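Local coordinates for spindle assembly abnormal protein 6 (Caenorhabditis elegans, PDB 4G79) that serves as a central scaffolding component of centrioles, its globular N-terminal domain linking coiled-coil homodimers into the inner structure that imparts ninefold symmetry, at residues 7-12 with 40-45; 14-19 with 105-110; 51-56 with 87-92; 118-123 with 132-137. All blocks are in the same frame, centred on the assembly; numbering follows the deposited sequence.

All four contacts belong to the N-terminal globular domain and reach one mixed sheet. Contacts 1 and 2 share strand 7-21, which pairs antiparallel with strand 29-44 at one end and parallel with strand 106-111 further on; their centres lie about 20 Å apart, on opposite sides of the chain's centre. Contact 3 adjoins contact 1 (centres about 9 Å), where Ser41 O meets Lys54 N at 2.8 Å. Contact 4 adjoins contact 2 at a similar spacing, Asn108 O lying 2.8 Å from Glu121 N. Contacts 3 and 4 meet through aromatic rings, Phe92 CZ standing 3.8 Å from Phe134 CE1, although their centres are about 14 Å apart.

Contact 1 (7-12 with 40-45)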
# COMPACT_ATOMS: atom_id res chain seq x y z
N ILE A 7 -18.38 22.40 -9.05
CA ILE A 7 -17.18 23.20 -8.85
C ILE A 7 -15.98 22.39 -9.35
O ILE A 7 -15.67 21.33 -8.78
CB ILE A 7 -16.99 23.64 -7.37
CG1 ILE A 7 -18.17 24.53 -6.88
CG2 ILE A 7 -15.63 24.35 -7.18
CD1 ILE A 7 -18.48 24.39 -5.36
N ALA A 8 -15.28 22.90 -10.38
CA ALA A 8 -14.10 22.25 -10.94
C ALA A 8 -12.95 22.37 -9.96
O ALA A 8 -12.71 23.46 -9.43
CB ALA A 8 -13.74 22.87 -12.29
N LEU A 9 -12.28 21.26 -9.64
CA LEU A 9 -11.18 21.28 -8.68
C LEU A 9 -9.86 20.99 -9.33
O LEU A 9 -8.83 21.47 -8.87
CB LEU A 9 -11.41 20.27 -7.54
CG LEU A 9 -12.70 20.41 -6.69
CD1 LEU A 9 -12.82 19.22 -5.75
CD2 LEU A 9 -12.69 21.69 -5.85
N PHE A 10 -9.88 20.23 -10.43
CA PHE A 10 -8.69 19.81 -11.15
C PHE A 10 -9.09 19.45 -12.56
O PHE A 10 -10.11 18.79 -12.77
CB PHE A 10 -8.07 18.59 -10.43
CG PHE A 10 -6.79 18.02 -11.03
CD1 PHE A 10 -6.84 17.05 -12.02
CD2 PHE A 10 -5.54 18.37 -10.52
CE1 PHE A 10 -5.67 16.50 -12.56
CE2 PHE A 10 -4.36 17.79 -11.02
CZ PHE A 10 -4.44 16.86 -12.04
N ASP A 11 -8.28 19.87 -13.54
CA ASP A 11 -8.47 19.56 -14.96
C ASP A 11 -7.13 19.57 -15.64
O ASP A 11 -6.64 20.64 -16.00
CB ASP A 11 -9.44 20.54 -15.62
CG ASP A 11 -9.89 20.15 -17.02
OD1 ASP A 11 -9.22 19.31 -17.65
OD2 ASP A 11 -10.94 20.66 -17.47
N GLN A 12 -6.49 18.41 -15.77
CA GLN A 12 -5.19 18.34 -16.41
C GLN A 12 -5.05 17.14 -17.30
O GLN A 12 -5.64 16.10 -17.02
CB GLN A 12 -4.07 18.25 -15.35
CG GLN A 12 -4.03 19.38 -14.31
CD GLN A 12 -3.43 20.65 -14.81
OE1 GLN A 12 -2.67 20.68 -15.79
NE2 GLN A 12 -3.72 21.74 -14.11
N ILE A 40 -11.44 16.46 -11.77
CA ILE A 40 -11.97 16.21 -10.42
C ILE A 40 -12.82 17.41 -10.09
O ILE A 40 -12.40 18.55 -10.32
CB ILE A 40 -10.89 15.95 -9.33
CG1 ILE A 40 -9.91 14.82 -9.76
CG2 ILE A 40 -11.55 15.63 -7.96
CD1 ILE A 40 -8.52 14.78 -8.83
N SER A 41 -14.05 17.15 -9.64
CA SER A 41 -14.97 18.22 -9.26
C SER A 41 -15.77 17.84 -8.04
O SER A 41 -15.77 16.67 -7.65
CB SER A 41 -15.90 18.51 -10.44
OG SER A 41 -16.65 17.37 -10.81
N GLU A 42 -16.41 18.83 -7.39
CA GLU A 42 -17.33 18.57 -6.30
C GLU A 42 -18.69 19.04 -6.77
O GLU A 42 -18.79 19.99 -7.56
CB GLU A 42 -16.92 19.22 -4.96
CG GLU A 42 -17.05 20.72 -4.91
CD GLU A 42 -16.65 21.29 -3.57
OE1 GLU A 42 -15.44 21.58 -3.41
OE2 GLU A 42 -17.53 21.49 -2.70
N GLN A 43 -19.73 18.33 -6.34
CA GLN A 43 -21.09 18.67 -6.74
C GLN A 43 -22.07 18.22 -5.70
O GLN A 43 -21.77 17.40 -4.85
CB GLN A 43 -21.46 18.05 -8.11
CG GLN A 43 -21.51 16.51 -8.11
CD GLN A 43 -21.64 15.93 -9.50
OE1 GLN A 43 -21.22 16.53 -10.48
NE2 GLN A 43 -22.17 14.72 -9.60
N ARG A 44 -23.28 18.75 -5.81
CA ARG A 44 -24.37 18.41 -4.92
C ARG A 44 -25.18 17.29 -5.57
O ARG A 44 -25.61 17.42 -6.73
CB ARG A 44 -25.21 19.68 -4.66
CG ARG A 44 -26.29 19.55 -3.61
CD ARG A 44 -27.03 20.87 -3.43
NE ARG A 44 -28.25 20.72 -2.64
CZ ARG A 44 -28.45 21.25 -1.44
NH1 ARG A 44 -27.49 21.95 -0.85
NH2 ARG A 44 -29.60 21.07 -0.81
N ASN A 45 -25.36 16.17 -4.85
CA ASN A 45 -26.20 15.05 -5.31
C ASN A 45 -27.62 15.61 -5.47
O ASN A 45 -28.09 16.33 -4.59
CB ASN A 45 -26.16 13.87 -4.33
CG ASN A 45 -27.00 12.69 -4.75
OD1 ASN A 45 -28.21 12.65 -4.53
ND2 ASN A 45 -26.39 11.70 -5.36
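Leu9 and Glu42 meet through contrasting first torsions: CG of Leu9 stands beside its backbone N and anti to the carbonyl carbon (chi1 -58°), whereas CG of Glu42 sits between N and the carbonyl carbon (chi1 71°). The two side chains cross at about a right angle, with Leu9 CD2 3.7 Å from Glu42 OE1, while Leu9 CD1 lies over the Ser41-Glu42 peptide. Ile7 runs side by side with Glu42, pointing the same way, its CB 3.8 Å from Glu42 CG. Ile7 and Glu42 also exchange two backbone hydrogen bonds, the one from Ile7 N to Glu42 O being nearly straight at 170°. Further along, Ile40 O is gripped twice, by Leu9 N at 2.8 Å and by Phe10 N at 3.0 Å, and Ile40 N returns a bond to Phe10 O. On the same face as Ile7 and Glu42, CB of Phe10 packs 4.0 Å from CB of Ile40, and the Phe10 ring leads on to Ile97, Leu100 and Leu101 of helix 92-102. An alanine in place of Leu9 would remove both methyls and is likely to leave a gap beside the Ser41-Glu42 peptide, with the Glu42 carboxylate freer to turn. Two residues, Leu9 and Phe10, thus face the single Ile40: a classic beta bulge in the antiparallel hairpin of strands 7-21 and 29-44.

Contact 2 (14-19 with 105-110)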
# COMPACT_ATOMS: atom_id res chain seq x y z
N LEU A 14 -2.67 14.24 -18.22
CA LEU A 14 -1.60 13.52 -17.55
C LEU A 14 -1.17 12.34 -18.38
O LEU A 14 -1.95 11.90 -19.23
CB LEU A 14 -2.10 13.02 -16.17
CG LEU A 14 -2.60 14.07 -15.15
CD1 LEU A 14 -3.33 13.40 -14.00
CD2 LEU A 14 -1.45 14.95 -14.65
N ILE A 15 0.03 11.80 -18.11
CA ILE A 15 0.51 10.59 -18.77
C ILE A 15 0.10 9.43 -17.90
O ILE A 15 0.37 9.45 -16.71
CB ILE A 15 2.07 10.60 -19.04
CG1 ILE A 15 2.60 11.86 -19.77
CG2 ILE A 15 2.55 9.30 -19.69
CD1 ILE A 15 1.85 12.39 -20.92
N ALA A 16 -0.52 8.42 -18.48
CA ALA A 16 -0.93 7.20 -17.78
C ALA A 16 -0.48 5.95 -18.49
O ALA A 16 -0.27 5.97 -19.72
CB ALA A 16 -2.44 7.17 -17.65
N SER A 17 -0.39 4.83 -17.76
CA SER A 17 -0.14 3.55 -18.42
C SER A 17 -1.49 2.91 -18.65
O SER A 17 -2.26 2.74 -17.70
CB SER A 17 0.78 2.65 -17.60
OG SER A 17 2.12 3.12 -17.62
N LEU A 18 -1.83 2.61 -19.89
CA LEU A 18 -3.11 1.98 -20.17
C LEU A 18 -2.89 0.51 -20.45
O LEU A 18 -2.11 0.15 -21.35
CB LEU A 18 -3.83 2.69 -21.33
CG LEU A 18 -5.19 2.09 -21.81
CD1 LEU A 18 -6.27 2.24 -20.78
CD2 LEU A 18 -5.66 2.78 -23.10
N LEU A 19 -3.56 -0.33 -19.66
CA LEU A 19 -3.50 -1.78 -19.83
C LEU A 19 -4.84 -2.26 -20.33
O LEU A 19 -5.87 -1.90 -19.76
CB LEU A 19 -3.12 -2.51 -18.52
CG LEU A 19 -2.04 -1.87 -17.61
CD1 LEU A 19 -1.97 -2.57 -16.27
CD2 LEU A 19 -0.67 -1.90 -18.26
N THR A 105 4.14 11.16 -9.60
CA THR A 105 3.21 10.03 -9.49
C THR A 105 3.11 9.19 -10.76
O THR A 105 3.56 9.62 -11.83
CB THR A 105 1.81 10.52 -9.08
OG1 THR A 105 1.06 9.39 -8.74
CG2 THR A 105 1.07 11.25 -10.19
N GLU A 106 2.45 8.02 -10.65
CA GLU A 106 2.21 7.08 -11.75
C GLU A 106 0.76 6.66 -11.74
O GLU A 106 0.22 6.30 -10.69
CB GLU A 106 3.12 5.84 -11.65
CG GLU A 106 4.60 6.11 -11.45
CD GLU A 106 5.01 6.14 -9.99
OE1 GLU A 106 4.85 5.09 -9.32
OE2 GLU A 106 5.42 7.21 -9.50
N ILE A 107 0.11 6.71 -12.92
CA ILE A 107 -1.28 6.29 -13.05
C ILE A 107 -1.38 5.05 -13.92
O ILE A 107 -0.83 5.01 -15.04
CB ILE A 107 -2.16 7.45 -13.62
CG1 ILE A 107 -2.28 8.63 -12.62
CG2 ILE A 107 -3.59 6.95 -14.01
CD1 ILE A 107 -2.79 9.89 -13.27
N ASN A 108 -2.15 4.07 -13.46
CA ASN A 108 -2.51 2.92 -14.31
C ASN A 108 -3.98 2.94 -14.53
O ASN A 108 -4.74 3.15 -13.57
CB ASN A 108 -2.16 1.55 -13.72
CG ASN A 108 -0.71 1.18 -13.67
OD1 ASN A 108 0.15 1.81 -14.29
ND2 ASN A 108 -0.42 0.13 -12.91
N ILE A 109 -4.40 2.68 -15.77
CA ILE A 109 -5.82 2.55 -16.11
C ILE A 109 -5.96 1.16 -16.71
O ILE A 109 -5.24 0.82 -17.67
CB ILE A 109 -6.32 3.69 -17.04
CG1 ILE A 109 -6.24 5.07 -16.34
CG2 ILE A 109 -7.75 3.41 -17.52
CD1 ILE A 109 -6.03 6.23 -17.33
N ILE A 110 -6.77 0.31 -16.08
CA ILE A 110 -6.96 -1.05 -16.56
C ILE A 110 -8.34 -1.05 -17.18
O ILE A 110 -9.33 -0.89 -16.47
CB ILE A 110 -6.77 -2.10 -15.44
CG1 ILE A 110 -5.36 -1.99 -14.80
CG2 ILE A 110 -7.04 -3.52 -15.93
CD1 ILE A 110 -5.40 -1.66 -13.44
O HOH W 1 1.73 7.61 -15.27
O HOH W 2 2.40 5.05 -15.36
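Ala16 turns its methyl to two isoleucines of the neighbouring strand: its CB is 3.8 Å from Ile107 CG2 and 3.7 Å from Ile109 CD1. At one end of this apolar row Leu14 reaches across at about a right angle, CD1 to Ile107 CD1 at 3.6 Å; at the other, Leu18 crosses Ile109 obliquely. There CG of Leu18 is anti to the backbone N (chi1 177°), and CD1 rests 3.8 Å from Ile109 CG2 as well as near the Ile109 carbonyl. Phe65 covers Leu18 and Ile109 from beyond the two segments, and Phe120 of strand 117-123 packs on Ile107. The backbones run parallel, the short axes 4.6 Å apart at a 38° angle, and this pairing joins the first strand of the mixed sheet to the last in its order. Ser17 N donates to Ile107 O, Ile109 N to Ser17 O and Leu19 N to Ile109 O, the last nearly straight at 176°; Ser17 thus bonds to the residues before and after its partner Asn108, as in a parallel ladder. Leu19 and Ile110 lie alongside one another, pointing the same way, on the sheet face that also carries Ser17 and Asn108. On that face Asn108 OD1 approaches Ser17 CB at 3.5 Å without a hydrogen bond between the side chains; a glycerol, probably from the crystallisation liquor, bonds to OD1 instead. Toward the start of strand 106-111 one water replaces direct pairing, donating to Ile15 O and accepting from Ile107 N. A second adds a link from Ser17 OG to Ile107 O.

Contact 3 (51-56 with 87-92)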
# COMPACT_ATOMS: atom_id res chain seq x y z
N LYS A 51 -22.72 16.35 -0.58
CA LYS A 51 -21.52 16.60 -1.38
C LYS A 51 -20.99 15.31 -1.95
O LYS A 51 -20.86 14.29 -1.24
CB LYS A 51 -20.44 17.31 -0.54
CG LYS A 51 -19.11 17.49 -1.30
CD LYS A 51 -18.07 18.12 -0.39
CE LYS A 51 -16.75 18.25 -1.10
NZ LYS A 51 -15.68 18.69 -0.16
N GLU A 52 -20.69 15.36 -3.25
CA GLU A 52 -20.12 14.29 -4.04
C GLU A 52 -18.87 14.76 -4.66
O GLU A 52 -18.83 15.90 -5.10
CB GLU A 52 -21.09 13.93 -5.18
CG GLU A 52 -22.18 12.97 -4.79
CD GLU A 52 -23.18 12.70 -5.89
OE1 GLU A 52 -23.27 13.49 -6.86
OE2 GLU A 52 -23.90 11.69 -5.77
N LEU A 53 -17.85 13.90 -4.77
CA LEU A 53 -16.67 14.20 -5.59
C LEU A 53 -16.90 13.48 -6.88
O LEU A 53 -17.46 12.39 -6.82
CB LEU A 53 -15.35 13.75 -4.96
CG LEU A 53 -14.91 14.48 -3.70
CD1 LEU A 53 -13.59 13.87 -3.21
CD2 LEU A 53 -14.73 15.98 -3.97
N LYS A 54 -16.52 14.06 -8.03
CA LYS A 54 -16.72 13.36 -9.30
C LYS A 54 -15.37 13.21 -9.98
O LYS A 54 -14.64 14.19 -10.06
CB LYS A 54 -17.72 14.12 -10.20
CG LYS A 54 -18.01 13.42 -11.52
CD LYS A 54 -19.30 13.92 -12.08
CE LYS A 54 -19.54 13.32 -13.45
NZ LYS A 54 -20.20 11.99 -13.34
N PHE A 55 -15.01 11.99 -10.44
CA PHE A 55 -13.75 11.73 -11.15
C PHE A 55 -14.09 11.41 -12.56
O PHE A 55 -15.00 10.62 -12.78
CB PHE A 55 -12.95 10.58 -10.51
CG PHE A 55 -12.36 10.93 -9.18
CD1 PHE A 55 -13.13 10.88 -8.02
CD2 PHE A 55 -11.02 11.30 -9.07
CE1 PHE A 55 -12.57 11.21 -6.78
CE2 PHE A 55 -10.46 11.62 -7.83
CZ PHE A 55 -11.25 11.59 -6.70
N GLU A 56 -13.43 12.06 -13.53
CA GLU A 56 -13.76 11.83 -14.94
C GLU A 56 -12.51 11.69 -15.74
O GLU A 56 -11.58 12.50 -15.60
CB GLU A 56 -14.60 12.97 -15.54
CG GLU A 56 -16.00 13.18 -14.95
CD GLU A 56 -16.66 14.45 -15.43
OE1 GLU A 56 -16.45 15.51 -14.78
OE2 GLU A 56 -17.37 14.41 -16.46
N VAL A 87 -6.61 10.40 5.53
CA VAL A 87 -7.26 11.72 5.46
C VAL A 87 -8.77 11.52 5.40
O VAL A 87 -9.24 10.50 4.91
CB VAL A 87 -6.73 12.61 4.27
CG1 VAL A 87 -5.26 12.95 4.47
CG2 VAL A 87 -6.94 11.94 2.91
N ASP A 88 -9.53 12.50 5.89
CA ASP A 88 -10.99 12.43 5.84
C ASP A 88 -11.50 12.86 4.46
O ASP A 88 -10.74 13.32 3.60
CB ASP A 88 -11.61 13.29 6.97
CG ASP A 88 -11.13 14.73 7.01
OD1 ASP A 88 -11.08 15.36 5.94
OD2 ASP A 88 -10.90 15.25 8.11
N PHE A 89 -12.81 12.70 4.23
CA PHE A 89 -13.41 13.01 2.94
C PHE A 89 -13.19 14.47 2.51
O PHE A 89 -12.92 14.69 1.35
CB PHE A 89 -14.89 12.66 2.99
CG PHE A 89 -15.69 12.93 1.74
CD1 PHE A 89 -15.31 12.37 0.52
CD2 PHE A 89 -16.83 13.73 1.78
CE1 PHE A 89 -16.07 12.60 -0.63
CE2 PHE A 89 -17.57 13.98 0.62
CZ PHE A 89 -17.20 13.41 -0.57
N ASP A 90 -13.27 15.45 3.44
CA ASP A 90 -13.07 16.89 3.19
C ASP A 90 -11.64 17.19 2.69
O ASP A 90 -11.44 18.00 1.79
CB ASP A 90 -13.34 17.67 4.49
CG ASP A 90 -13.35 19.18 4.32
OD1 ASP A 90 -14.37 19.71 3.85
OD2 ASP A 90 -12.34 19.82 4.69
N ALA A 91 -10.65 16.57 3.33
CA ALA A 91 -9.25 16.81 3.00
C ALA A 91 -8.82 16.02 1.75
O ALA A 91 -7.90 16.44 1.05
CB ALA A 91 -8.38 16.43 4.18
N PHE A 92 -9.47 14.89 1.48
CA PHE A 92 -9.07 13.99 0.39
C PHE A 92 -8.87 14.68 -0.97
O PHE A 92 -7.80 14.45 -1.52
CB PHE A 92 -10.04 12.82 0.24
CG PHE A 92 -9.73 11.89 -0.91
CD1 PHE A 92 -8.60 11.06 -0.87
CD2 PHE A 92 -10.62 11.75 -1.96
CE1 PHE A 92 -8.35 10.15 -1.89
CE2 PHE A 92 -10.37 10.83 -2.99
CZ PHE A 92 -9.23 10.05 -2.96
O HOH W 3 -14.78 15.81 -0.18
O HOH W 4 -12.93 19.71 0.31
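Leu53 and Phe89 approach from opposite directions, CG of the leucine meeting CE1 of the ring at 3.8 Å. CZ and CE2 of the same ring point at the backbone instead, Lys51 O lying at the ring edge near its plane. Phe89 gets there because CG is anti to the backbone N (chi1 179°), which swings the ring out from the loop toward strand 51-58. Leu53 serves a second ring too: CD1 lies in the plane of Phe92, at its edge, 3.9 Å from CD2. Phe92 CE2 lies 3.9 Å from Phe55 CZ, the two side chains meeting at a slant. The strand thus packs its alternate inward side chains against the loop that leads into helix 92-102. An Asx motif shapes this turn, Asp88 OD1 accepting from Ala91 N at 2.9 Å, and Phe92 N bonds back to Asp88 O. A serine in place of Phe89 would take away the ring and is likely to leave Leu53 CG without its partner, opening a gap beside Lys51 O. From beyond the two segments Phe134 meets Phe92 edge-to-face, and Tyr76 touches it too. The extended Lys51 chain reaches past Phe89 to two waters: one, seated over the centre of a Phe89 ring face, links NZ to Phe89 O, and the other, weakly held by NZ, donates to Asp90 O.

Contact 4 (118-123 with 132-137); sequences CSFELF and KIFSIK
Leu122 and Ile133 lie side by side and point the same way, CG of the leucine 3.9 Å from CD1 of the isoleucine. Leu122 CD2 also meets CE1 of Phe134, whose ring is placed there by a first torsion of 74°, with CG between the backbone N and the carbonyl carbon. The same ring brings CZ to the edge of Phe120, near its plane, at 4.4 Å from CE1. Phe120 in turn sets CB against Ile136 CG2, completing a hydrophobic row on one face of the hairpin. On the other face Lys132 CG lies over the Phe123 ring, a CH-pi contact 4.3 Å from the centroid. Beyond it the lysine chain bends at CG-CD (chi3 -100°) and carries NZ to Glu121 OE2, a salt bridge whose hydrogen bond is weak at 3.4 Å. Backbone bonds tie the strands of this antiparallel hairpin, 117-123 and 132-140, together: Phe120 and Ile136 exchange a pair, the Phe120 N bond nearly straight at 171°, and Leu122 N donates to Phe134 O. Leu122 O accepts from Ile133 N rather than Phe134 N, and with both residues facing Leu122 the strand makes a classic beta bulge. That extra residue puts Ile133 and Phe134 in position to flank Leu122 together. Ile96 of helix 92-102 packs on both of them, and Leu100 packs on Leu122. Ile133 also touches Ile128 of the second subunit, while Glu106 and Asn108 of the adjoining strand bond to the backbone of Phe123 and Glu121.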
# COMPACT_ATOMS: atom_id res chain seq x y z
N CYS A 118 -13.24 0.99 -16.24
CA CYS A 118 -11.82 0.93 -16.07
C CYS A 118 -11.52 1.12 -14.61
O CYS A 118 -12.34 1.67 -13.87
CB CYS A 118 -11.12 1.98 -16.93
SG CYS A 118 -11.34 3.68 -16.35
N SER A 119 -10.35 0.66 -14.19
CA SER A 119 -9.87 0.88 -12.84
C SER A 119 -8.82 1.95 -12.95
O SER A 119 -7.93 1.83 -13.78
CB SER A 119 -9.31 -0.41 -12.25
OG SER A 119 -8.71 -0.18 -10.99
N PHE A 120 -8.99 3.05 -12.24
CA PHE A 120 -8.04 4.14 -12.21
C PHE A 120 -7.20 3.89 -10.95
O PHE A 120 -7.76 3.85 -9.85
CB PHE A 120 -8.78 5.50 -12.18
CG PHE A 120 -7.90 6.72 -11.98
CD1 PHE A 120 -7.57 7.15 -10.71
CD2 PHE A 120 -7.41 7.43 -13.07
CE1 PHE A 120 -6.76 8.28 -10.52
CE2 PHE A 120 -6.63 8.57 -12.89
CZ PHE A 120 -6.29 8.98 -11.62
N GLU A 121 -5.90 3.75 -11.10
CA GLU A 121 -5.01 3.48 -9.97
C GLU A 121 -3.96 4.54 -9.88
O GLU A 121 -3.29 4.81 -10.87
CB GLU A 121 -4.34 2.11 -10.15
CG GLU A 121 -5.29 0.94 -10.37
CD GLU A 121 -4.64 -0.42 -10.22
OE1 GLU A 121 -3.55 -0.64 -10.79
OE2 GLU A 121 -5.23 -1.29 -9.54
N LEU A 122 -3.84 5.17 -8.71
CA LEU A 122 -2.84 6.21 -8.46
C LEU A 122 -1.74 5.65 -7.57
O LEU A 122 -2.05 5.05 -6.55
CB LEU A 122 -3.51 7.45 -7.81
CG LEU A 122 -2.58 8.65 -7.57
CD1 LEU A 122 -1.96 9.13 -8.88
CD2 LEU A 122 -3.36 9.78 -6.93
N PHE A 123 -0.46 5.89 -7.92
CA PHE A 123 0.69 5.39 -7.17
C PHE A 123 1.64 6.46 -6.87
O PHE A 123 1.67 7.45 -7.58
CB PHE A 123 1.47 4.31 -7.96
CG PHE A 123 0.69 3.08 -8.34
CD1 PHE A 123 -0.14 3.07 -9.47
CD2 PHE A 123 0.83 1.90 -7.61
CE1 PHE A 123 -0.83 1.91 -9.83
CE2 PHE A 123 0.12 0.75 -7.97
CZ PHE A 123 -0.69 0.76 -9.09
N LYS A 132 0.96 2.18 -4.03
CA LYS A 132 -0.42 2.49 -4.44
C LYS A 132 -1.11 3.40 -3.44
O LYS A 132 -1.06 3.14 -2.23
CB LYS A 132 -1.27 1.22 -4.63
CG LYS A 132 -2.60 1.51 -5.37
CD LYS A 132 -3.62 0.41 -5.20
CE LYS A 132 -3.72 -0.54 -6.36
NZ LYS A 132 -4.82 -1.53 -6.17
N ILE A 133 -1.71 4.50 -3.92
CA ILE A 133 -2.44 5.41 -3.04
C ILE A 133 -3.88 4.90 -2.95
O ILE A 133 -4.37 4.60 -1.85
CB ILE A 133 -2.33 6.87 -3.54
CG1 ILE A 133 -0.82 7.29 -3.63
CG2 ILE A 133 -3.10 7.82 -2.58
CD1 ILE A 133 -0.57 8.69 -4.22
N PHE A 134 -4.54 4.77 -4.10
CA PHE A 134 -5.90 4.23 -4.13
C PHE A 134 -6.20 3.80 -5.53
O PHE A 134 -5.44 4.09 -6.45
CB PHE A 134 -6.94 5.28 -3.61
CG PHE A 134 -7.27 6.43 -4.55
CD1 PHE A 134 -6.46 7.56 -4.60
CD2 PHE A 134 -8.39 6.39 -5.37
CE1 PHE A 134 -6.73 8.60 -5.49
CE2 PHE A 134 -8.68 7.44 -6.25
CZ PHE A 134 -7.85 8.53 -6.31
N SER A 135 -7.30 3.10 -5.70
CA SER A 135 -7.84 2.74 -6.99
C SER A 135 -9.35 2.94 -6.90
O SER A 135 -9.93 2.79 -5.83
CB SER A 135 -7.47 1.32 -7.41
OG SER A 135 -8.08 0.33 -6.61
N ILE A 136 -9.97 3.31 -8.01
CA ILE A 136 -11.41 3.51 -8.07
C ILE A 136 -11.91 2.99 -9.40
O ILE A 136 -11.24 3.17 -10.41
CB ILE A 136 -11.75 5.02 -7.82
CG1 ILE A 136 -13.28 5.25 -7.66
CG2 ILE A 136 -11.10 5.97 -8.85
CD1 ILE A 136 -13.70 6.61 -7.06
N LYS A 137 -13.05 2.31 -9.39
CA LYS A 137 -13.68 1.82 -10.60
C LYS A 137 -14.49 2.97 -11.24
O LYS A 137 -15.37 3.54 -10.61
CB LYS A 137 -14.59 0.62 -10.27
CG LYS A 137 -15.19 -0.07 -11.49
CD LYS A 137 -15.96 -1.31 -11.08
CE LYS A 137 -16.58 -2.02 -12.26
NZ LYS A 137 -17.14 -3.34 -11.87